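Local structure of flavodoxin (Bacillus cereus, 6GAQ) at residues A[10-15]-A[41-46]; A[48-53]-A[80-85]. The protein binds flavin mononucleotide and probably serves as a low-potential electron donor to a number of redox enzymes. All blocks are in the same frame, centred on the assembly; numbering follows the deposited sequence.

Contact 1: residues A[10-15]-A[41-46]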
ATOM      1  N   LYS A  10     -14.780  -3.163  -3.935  1.00 55.18           N
ATOM      2  CA  LYS A  10     -14.654  -2.238  -2.815  1.00 45.34           C
ATOM      3  C   LYS A  10     -13.219  -1.779  -2.592  1.00 47.19           C
ATOM      4  O   LYS A  10     -12.848  -0.677  -3.005  1.00 59.69           O
ATOM      5  CB  LYS A  10     -15.203  -2.873  -1.539  1.00 40.88           C
ATOM      6  CG  LYS A  10     -15.983  -1.897  -0.689  1.00 34.06           C
ATOM      7  CD  LYS A  10     -16.778  -2.599   0.384  1.00 32.93           C
ATOM      8  CE  LYS A  10     -17.648  -1.603   1.115  1.00 36.26           C
ATOM      9  NZ  LYS A  10     -16.944  -0.306   1.318  1.00 47.50           N
ATOM     10  N   ILE A  11     -12.410  -2.600  -1.926  1.00 35.00           N
ATOM     11  CA  ILE A  11     -11.056  -2.226  -1.535  1.00 49.34           C
ATOM     12  C   ILE A  11     -10.059  -3.080  -2.305  1.00 31.19           C
ATOM     13  O   ILE A  11     -10.229  -4.299  -2.425  1.00 36.95           O
ATOM     14  CB  ILE A  11     -10.846  -2.369  -0.015  1.00 48.82           C
ATOM     15  CG1 ILE A  11     -11.810  -1.452   0.740  1.00 48.42           C
ATOM     16  CG2 ILE A  11      -9.409  -2.041   0.361  1.00 30.91           C
ATOM     17  CD1 ILE A  11     -11.590  -1.428   2.238  1.00 38.03           C
ATOM     18  N   LEU A  12      -9.019  -2.433  -2.828  1.00 31.63           N
ATOM     19  CA  LEU A  12      -7.965  -3.100  -3.579  1.00 36.64           C
ATOM     20  C   LEU A  12      -6.636  -2.937  -2.857  1.00 41.69           C
ATOM     21  O   LEU A  12      -6.300  -1.841  -2.393  1.00 40.13           O
ATOM     22  CB  LEU A  12      -7.860  -2.537  -5.000  1.00 29.71           C
ATOM     23  CG  LEU A  12      -6.491  -2.606  -5.682  1.00 33.07           C
ATOM     24  CD1 LEU A  12      -6.173  -4.027  -6.125  1.00 38.74           C
ATOM     25  CD2 LEU A  12      -6.428  -1.647  -6.860  1.00 34.22           C
ATOM     26  N   ILE A  13      -5.883  -4.029  -2.766  1.00 27.33           N
ATOM     27  CA  ILE A  13      -4.550  -4.029  -2.175  1.00 32.28           C
ATOM     28  C   ILE A  13      -3.574  -4.397  -3.286  1.00 36.98           C
ATOM     29  O   ILE A  13      -3.453  -5.571  -3.656  1.00 44.60           O
ATOM     30  CB  ILE A  13      -4.435  -4.994  -0.990  1.00 34.37           C
ATOM     31  CG1 ILE A  13      -5.444  -4.626   0.098  1.00 33.71           C
ATOM     32  CG2 ILE A  13      -3.021  -4.978  -0.427  1.00 26.07           C
ATOM     33  CD1 ILE A  13      -5.506  -5.624   1.230  1.00 28.24           C
ATOM     34  N   ALA A  14      -2.882  -3.399  -3.826  1.00 36.13           N
ATOM     35  CA  ALA A  14      -1.855  -3.605  -4.838  1.00 33.67           C
ATOM     36  C   ALA A  14      -0.489  -3.458  -4.179  1.00 26.87           C
ATOM     37  O   ALA A  14      -0.186  -2.409  -3.601  1.00 39.25           O
ATOM     38  CB  ALA A  14      -2.010  -2.613  -5.992  1.00 23.27           C
ATOM     39  N   TYR A  15       0.329  -4.505  -4.260  1.00 25.68           N
ATOM     40  CA  TYR A  15       1.596  -4.541  -3.548  1.00 36.59           C
ATOM     41  C   TYR A  15       2.732  -4.933  -4.483  1.00 30.04           C
ATOM     42  O   TYR A  15       2.541  -5.683  -5.445  1.00 34.26           O
ATOM     43  CB  TYR A  15       1.545  -5.514  -2.355  1.00 33.12           C
ATOM     44  CG  TYR A  15       1.500  -6.978  -2.738  1.00 29.84           C
ATOM     45  CD1 TYR A  15       2.667  -7.726  -2.848  1.00 40.37           C
ATOM     46  CD2 TYR A  15       0.290  -7.615  -2.978  1.00 30.65           C
ATOM     47  CE1 TYR A  15       2.630  -9.062  -3.196  1.00 32.27           C
ATOM     48  CE2 TYR A  15       0.242  -8.952  -3.325  1.00 26.18           C
ATOM     49  CZ  TYR A  15       1.415  -9.672  -3.432  1.00 35.65           C
ATOM     50  OH  TYR A  15       1.374 -11.003  -3.776  1.00 38.86           O
ATOM     51  N   VAL A  41      -9.698  -7.299  -2.861  1.00 31.83           N
ATOM     52  CA  VAL A  41      -8.919  -7.913  -3.931  1.00 35.90           C
ATOM     53  C   VAL A  41      -7.442  -7.678  -3.654  1.00 39.74           C
ATOM     54  O   VAL A  41      -7.040  -6.579  -3.249  1.00 42.95           O
ATOM     55  CB  VAL A  41      -9.326  -7.352  -5.308  1.00 45.35           C
ATOM     56  CG1 VAL A  41      -8.415  -7.890  -6.406  1.00 24.38           C
ATOM     57  CG2 VAL A  41     -10.779  -7.686  -5.608  1.00 29.53           C
ATOM     58  N   LEU A  42      -6.629  -8.712  -3.866  1.00 31.44           N
ATOM     59  CA  LEU A  42      -5.199  -8.682  -3.580  1.00 32.74           C
ATOM     60  C   LEU A  42      -4.438  -8.920  -4.876  1.00 47.75           C
ATOM     61  O   LEU A  42      -4.554  -9.994  -5.477  1.00 47.12           O
ATOM     62  CB  LEU A  42      -4.842  -9.741  -2.533  1.00 39.41           C
ATOM     63  CG  LEU A  42      -3.443  -9.756  -1.918  1.00 46.03           C
ATOM     64  CD1 LEU A  42      -3.324  -8.702  -0.829  1.00 34.41           C
ATOM     65  CD2 LEU A  42      -3.136 -11.139  -1.364  1.00 43.94           C
ATOM     66  N   GLN A  43      -3.658  -7.926  -5.304  1.00 43.82           N
ATOM     67  CA  GLN A  43      -2.976  -7.985  -6.589  1.00 51.08           C
ATOM     68  C   GLN A  43      -1.554  -7.461  -6.462  1.00 46.41           C
ATOM     69  O   GLN A  43      -1.251  -6.641  -5.592  1.00 47.41           O
ATOM     70  CB  GLN A  43      -3.716  -7.168  -7.659  1.00 50.93           C
ATOM     71  CG  GLN A  43      -4.984  -7.812  -8.186  1.00 64.58           C
ATOM     72  CD  GLN A  43      -5.518  -7.111  -9.421  1.00 69.20           C
ATOM     73  OE1 GLN A  43      -4.947  -6.123  -9.884  1.00 52.49           O
ATOM     74  NE2 GLN A  43      -6.620  -7.619  -9.959  1.00 81.31           N
ATOM     75  N   GLU A  44      -0.683  -7.947  -7.343  1.00 39.59           N
ATOM     76  CA  GLU A  44       0.630  -7.349  -7.521  1.00 42.46           C
ATOM     77  C   GLU A  44       0.525  -6.157  -8.465  1.00 45.40           C
ATOM     78  O   GLU A  44      -0.270  -6.156  -9.410  1.00 47.34           O
ATOM     79  CB  GLU A  44       1.625  -8.373  -8.072  1.00 33.35           C
ATOM     80  CG  GLU A  44       1.513  -9.760  -7.451  1.00 30.79           C
ATOM     81  CD  GLU A  44       2.646 -10.682  -7.869  1.00 45.91           C
ATOM     82  OE1 GLU A  44       3.673 -10.178  -8.369  1.00 43.53           O
ATOM     83  OE2 GLU A  44       2.508 -11.913  -7.699  1.00 50.36           O
ATOM     84  N   MET A  45       1.332  -5.129  -8.201  1.00 44.38           N
ATOM     85  CA  MET A  45       1.234  -3.894  -8.968  1.00 55.93           C
ATOM     86  C   MET A  45       2.057  -3.912 -10.248  1.00 35.93           C
ATOM     87  O   MET A  45       1.842  -3.061 -11.118  1.00 66.12           O
ATOM     88  CB  MET A  45       1.659  -2.698  -8.110  1.00 46.75           C
ATOM     89  CG  MET A  45       3.091  -2.753  -7.617  1.00 40.14           C
ATOM     90  SD  MET A  45       3.624  -1.176  -6.925  1.00 50.68           S
ATOM     91  CE  MET A  45       2.190  -0.738  -5.945  1.00 24.40           C
ATOM     92  N   GLU A  46       2.993  -4.847 -10.383  1.00 36.85           N
ATOM     93  CA  GLU A  46       3.739  -4.974 -11.624  1.00 51.76           C
ATOM     94  C   GLU A  46       2.824  -5.462 -12.741  1.00 63.77           C
ATOM     95  O   GLU A  46       1.937  -6.295 -12.528  1.00 70.72           O
ATOM     96  CB  GLU A  46       4.921  -5.930 -11.437  1.00 62.09           C
ATOM     97  CG  GLU A  46       5.572  -6.423 -12.727  1.00 47.88           C
ATOM     98  CD  GLU A  46       4.843  -7.602 -13.340  1.00 81.46           C
ATOM     99  OE1 GLU A  46       4.165  -8.345 -12.598  1.00 82.71           O
ATOM    100  OE2 GLU A  46       4.921  -7.762 -14.572  1.00 81.17           O
TER

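Contact 2: residues A[48-53]-A[80-85]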
ATOM      1  N   MET A  48       0.467  -4.221 -13.962  1.00 62.62           N
ATOM      2  CA  MET A  48      -0.905  -3.866 -13.638  1.00 60.88           C
ATOM      3  C   MET A  48      -1.196  -2.477 -14.192  1.00 54.47           C
ATOM      4  O   MET A  48      -0.585  -1.492 -13.762  1.00 60.96           O
ATOM      5  CB  MET A  48      -1.119  -3.903 -12.124  1.00 51.19           C
ATOM      6  CG  MET A  48      -2.451  -3.357 -11.649  1.00 48.55           C
ATOM      7  SD  MET A  48      -2.549  -3.338  -9.849  1.00 55.13           S
ATOM      8  CE  MET A  48      -4.252  -2.841  -9.607  1.00 45.18           C
ATOM      9  N   ASP A  49      -2.112  -2.405 -15.153  1.00 68.99           N
ATOM     10  CA  ASP A  49      -2.526  -1.119 -15.692  1.00 68.88           C
ATOM     11  C   ASP A  49      -3.248  -0.321 -14.615  1.00 64.80           C
ATOM     12  O   ASP A  49      -4.220  -0.796 -14.020  1.00 55.20           O
ATOM     13  CB  ASP A  49      -3.428  -1.324 -16.908  1.00 61.87           C
ATOM     14  CG  ASP A  49      -2.812  -2.252 -17.936  1.00 80.42           C
ATOM     15  OD1 ASP A  49      -2.076  -1.760 -18.816  1.00 85.44           O
ATOM     16  OD2 ASP A  49      -3.055  -3.476 -17.854  1.00 85.45           O
ATOM     17  N   ALA A  50      -2.765   0.896 -14.360  1.00 52.02           N
ATOM     18  CA  ALA A  50      -3.276   1.708 -13.260  1.00 50.88           C
ATOM     19  C   ALA A  50      -4.729   2.130 -13.444  1.00 40.09           C
ATOM     20  O   ALA A  50      -5.310   2.691 -12.509  1.00 63.04           O
ATOM     21  CB  ALA A  50      -2.399   2.948 -13.075  1.00 58.92           C
ATOM     22  N   GLU A  51      -5.326   1.878 -14.612  1.00 52.13           N
ATOM     23  CA  GLU A  51      -6.731   2.207 -14.822  1.00 59.72           C
ATOM     24  C   GLU A  51      -7.656   1.400 -13.921  1.00 48.12           C
ATOM     25  O   GLU A  51      -8.780   1.840 -13.650  1.00 53.76           O
ATOM     26  CB  GLU A  51      -7.110   1.971 -16.285  1.00 58.25           C
ATOM     27  CG  GLU A  51      -6.695   3.082 -17.234  1.00 61.95           C
ATOM     28  CD  GLU A  51      -7.838   4.020 -17.564  1.00 93.46           C
ATOM     29  OE1 GLU A  51      -7.570   5.132 -18.067  1.00 88.53           O
ATOM     30  OE2 GLU A  51      -9.004   3.646 -17.320  1.00 95.18           O
ATOM     31  N   GLU A  52      -7.207   0.235 -13.450  1.00 41.59           N
ATOM     32  CA  GLU A  52      -8.069  -0.674 -12.703  1.00 47.75           C
ATOM     33  C   GLU A  52      -8.519  -0.103 -11.363  1.00 53.54           C
ATOM     34  O   GLU A  52      -9.508  -0.587 -10.801  1.00 47.93           O
ATOM     35  CB  GLU A  52      -7.346  -2.004 -12.477  1.00 38.62           C
ATOM     36  CG  GLU A  52      -6.918  -2.709 -13.756  1.00 53.96           C
ATOM     37  CD  GLU A  52      -5.944  -3.843 -13.495  1.00 75.95           C
ATOM     38  OE1 GLU A  52      -4.850  -3.843 -14.099  1.00 70.97           O
ATOM     39  OE2 GLU A  52      -6.271  -4.735 -12.683  1.00 74.11           O
ATOM     40  N   LEU A  53      -7.822   0.909 -10.841  1.00 48.45           N
ATOM     41  CA  LEU A  53      -8.106   1.402  -9.497  1.00 49.12           C
ATOM     42  C   LEU A  53      -9.457   2.096  -9.389  1.00 52.92           C
ATOM     43  O   LEU A  53     -10.005   2.187  -8.287  1.00 54.26           O
ATOM     44  CB  LEU A  53      -7.001   2.360  -9.042  1.00 46.16           C
ATOM     45  CG  LEU A  53      -5.761   1.776  -8.360  1.00 57.69           C
ATOM     46  CD1 LEU A  53      -4.980   0.864  -9.296  1.00 52.90           C
ATOM     47  CD2 LEU A  53      -4.873   2.895  -7.840  1.00 56.18           C
ATOM     48  N   ASP A  80       4.703   5.790 -12.189  1.00 44.59           N
ATOM     49  CA  ASP A  80       4.572   6.675 -13.340  1.00 58.85           C
ATOM     50  C   ASP A  80       3.272   6.415 -14.091  1.00 47.55           C
ATOM     51  O   ASP A  80       2.695   7.341 -14.673  1.00 51.80           O
ATOM     52  CB  ASP A  80       5.768   6.507 -14.279  1.00 46.91           C
ATOM     53  CG  ASP A  80       7.045   7.101 -13.713  1.00 77.03           C
ATOM     54  OD1 ASP A  80       6.982   7.772 -12.662  1.00 62.26           O
ATOM     55  OD2 ASP A  80       8.115   6.895 -14.324  1.00 63.05           O
ATOM     56  N   ASP A  81       2.797   5.167 -14.083  1.00 55.85           N
ATOM     57  CA  ASP A  81       1.548   4.822 -14.754  1.00 43.41           C
ATOM     58  C   ASP A  81       0.351   5.545 -14.154  1.00 42.82           C
ATOM     59  O   ASP A  81      -0.654   5.740 -14.847  1.00 51.61           O
ATOM     60  CB  ASP A  81       1.324   3.310 -14.691  1.00 53.81           C
ATOM     61  CG  ASP A  81       0.350   2.818 -15.739  1.00 55.59           C
ATOM     62  OD1 ASP A  81      -0.063   3.624 -16.597  1.00 73.37           O
ATOM     63  OD2 ASP A  81      -0.000   1.619 -15.704  1.00 73.60           O
ATOM     64  N   LEU A  82       0.431   5.947 -12.885  1.00 62.55           N
ATOM     65  CA  LEU A  82      -0.677   6.644 -12.247  1.00 62.84           C
ATOM     66  C   LEU A  82      -0.876   8.053 -12.787  1.00 65.12           C
ATOM     67  O   LEU A  82      -1.912   8.659 -12.505  1.00 53.43           O
ATOM     68  CB  LEU A  82      -0.457   6.700 -10.733  1.00 49.59           C
ATOM     69  CG  LEU A  82      -0.609   5.384  -9.966  1.00 50.12           C
ATOM     70  CD1 LEU A  82       0.214   5.402  -8.687  1.00 34.34           C
ATOM     71  CD2 LEU A  82      -2.068   5.107  -9.650  1.00 44.55           C
ATOM     72  N   GLU A  83       0.071   8.568 -13.578  1.00 55.05           N
ATOM     73  CA  GLU A  83       0.074   9.978 -13.961  1.00 63.55           C
ATOM     74  C   GLU A  83      -1.208  10.405 -14.669  1.00 62.73           C
ATOM     75  O   GLU A  83      -1.567  11.588 -14.636  1.00 71.46           O
ATOM     76  CB  GLU A  83       1.289  10.262 -14.851  1.00 70.69           C
ATOM     77  CG  GLU A  83       1.447  11.711 -15.303  1.00 68.70           C
ATOM     78  CD  GLU A  83       1.720  12.662 -14.155  1.00 85.46           C
ATOM     79  OE1 GLU A  83       2.357  12.237 -13.167  1.00 75.44           O
ATOM     80  OE2 GLU A  83       1.299  13.835 -14.240  1.00 80.90           O
ATOM     81  N   ASN A  84      -1.920   9.469 -15.292  1.00 61.69           N
ATOM     82  CA  ASN A  84      -3.021   9.798 -16.189  1.00 73.14           C
ATOM     83  C   ASN A  84      -4.355   9.234 -15.712  1.00 54.01           C
ATOM     84  O   ASN A  84      -5.147   8.731 -16.512  1.00 50.38           O
ATOM     85  CB  ASN A  84      -2.728   9.308 -17.604  1.00 66.00           C
ATOM     86  CG  ASN A  84      -1.852  10.264 -18.383  1.00 96.09           C
ATOM     87  OD1 ASN A  84      -1.388  11.275 -17.856  1.00 83.29           O
ATOM     88  ND2 ASN A  84      -1.628   9.954 -19.655  1.00 67.75           N
ATOM     89  N   ILE A  85      -4.639   9.315 -14.414  1.00 54.14           N
ATOM     90  CA  ILE A  85      -5.938   8.903 -13.888  1.00 50.51           C
ATOM     91  C   ILE A  85      -6.354   9.846 -12.769  1.00 44.55           C
ATOM     92  O   ILE A  85      -5.517  10.330 -11.999  1.00 60.19           O
ATOM     93  CB  ILE A  85      -5.938   7.443 -13.386  1.00 55.57           C
ATOM     94  CG1 ILE A  85      -4.713   7.155 -12.520  1.00 64.54           C
ATOM     95  CG2 ILE A  85      -6.032   6.467 -14.547  1.00 65.66           C
ATOM     96  CD1 ILE A  85      -4.929   6.017 -11.555  1.00 70.22           C
TER

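Contact 1: residues A[10-15]-A[41-46]
Ile13 sits between two residues of strand 41-44: its N donates to Val41 O at 2.8 Å, and its O accepts from Gln43 N over a nearly straight bond (176°). Val41 N to Ile11 O and Tyr15 N to Gln43 O repeat the pattern, so two parallel strands whose axes come within 4.7 Å are laced together by alternate residues. Past the end of strand 41-44 the ladder gains one more rung, Met45 N to Tyr15 O, with the donor well above the carbonyl plane.

Packing is tight on the face turned to helix 21-35, where Leu42 meets both Ile13, at 3.8 Å from CD1 to Ile13 CG2, and Ala26 of that helix. The Tyr15 ring, its CG held between backbone N and carbonyl carbon (chi1 71°), swings back across the neighbouring strand; CD2 comes within 3.2 Å of Gln43 O, and CE2 rests 4.0 Å from Leu42 CG. On the opposite face Leu12 and Val41 make a looser side-chain pair, CD1 to CG1 4.5 Å. Toward solvent, Val41 and Gln43 are partly exposed, and the charged Glu44 sets its CG methylene against the end of the phenol, 3.9 Å from Tyr15 OH, with the carboxylate running on past it, 33° from the ring plane.

Tyr15 also neighbours the FMN-binding Ser17 and Thr22. The two strands and helix 21-35 form the first beta-alpha-beta unit of the flavodoxin fold.

Contact 2: residues A[48-53]-A[80-85]
The one hydrogen bond between these segments runs from Ala50 N to Asp81 OD2, 3.2 Å long with an angle of 159° at the hydrogen. Asp81 reaches it because its CG stands anti to its own backbone N (chi1 -160°), which carries the carboxylate across to the 3-10 segment that starts at Ala50. The amide meets OD2 from above the carboxylate plane, about 60° out of it. An acidic side chain suits this place, since the first N-H groups of such a segment have no carbonyl of a preceding turn to bind. Just within it, Glu52 N bonds back to Asp49 O.

Apolar contacts make up most of the remainder. Ala50 points its methyl at the other segment, and there Leu82 CD2 lies 4.1 Å from Ala50 CB. The same Leu82 CD2 touches Leu53 CD2 at 4.0 Å, the two leucine side chains crossing at about a right angle. Ile85 adds a second approach: with CG1 between its backbone N and carbonyl carbon, CD1 comes 4.3 Å from Ala50 CB. Phe78 of helix 73-81 extends the same apolar patch, touching Ala50 and Leu53.

Two carbons also rest on carbonyl oxygens. The Ala50 methyl, small enough to fit there, packs its CB 3.7 Å from Asp81 O, and Ile85 CD1 lies 3.5 Å from Ala50 O.

Glu51, at the exposed side, and Ile85 slide past each other in opposite directions, with OE1 of Glu51 4.1 Å from Ile85 CG2.

Far from the flavin, this is plain loop-to-helix packing on one face of a flavodoxin-like alpha/beta sandwich, joining the connection between strands 40-44 and 58-63 to the C-terminal part of helix 73-81 and the residues after it.

In the fold
From the N terminus the chain runs along strand 11-16, through helix 21-35 and back into strand 40-44, where contact 1 closes the first loop at the edge of the parallel sheet. It leaves the sheet after Glu44 and passes through 48-53 before entering strand 58-63 on the other side of strand 11-16, then continues into helix 73-81, after which contact 2 closes a second loop. The loops follow one another without nesting or crossing. They meet where Leu12 CD2 packs 3.8 Å from Leu53 CD1 and also touches Met48, tying the sheet face opposite helix 21-35 to the layer containing helix 73-81.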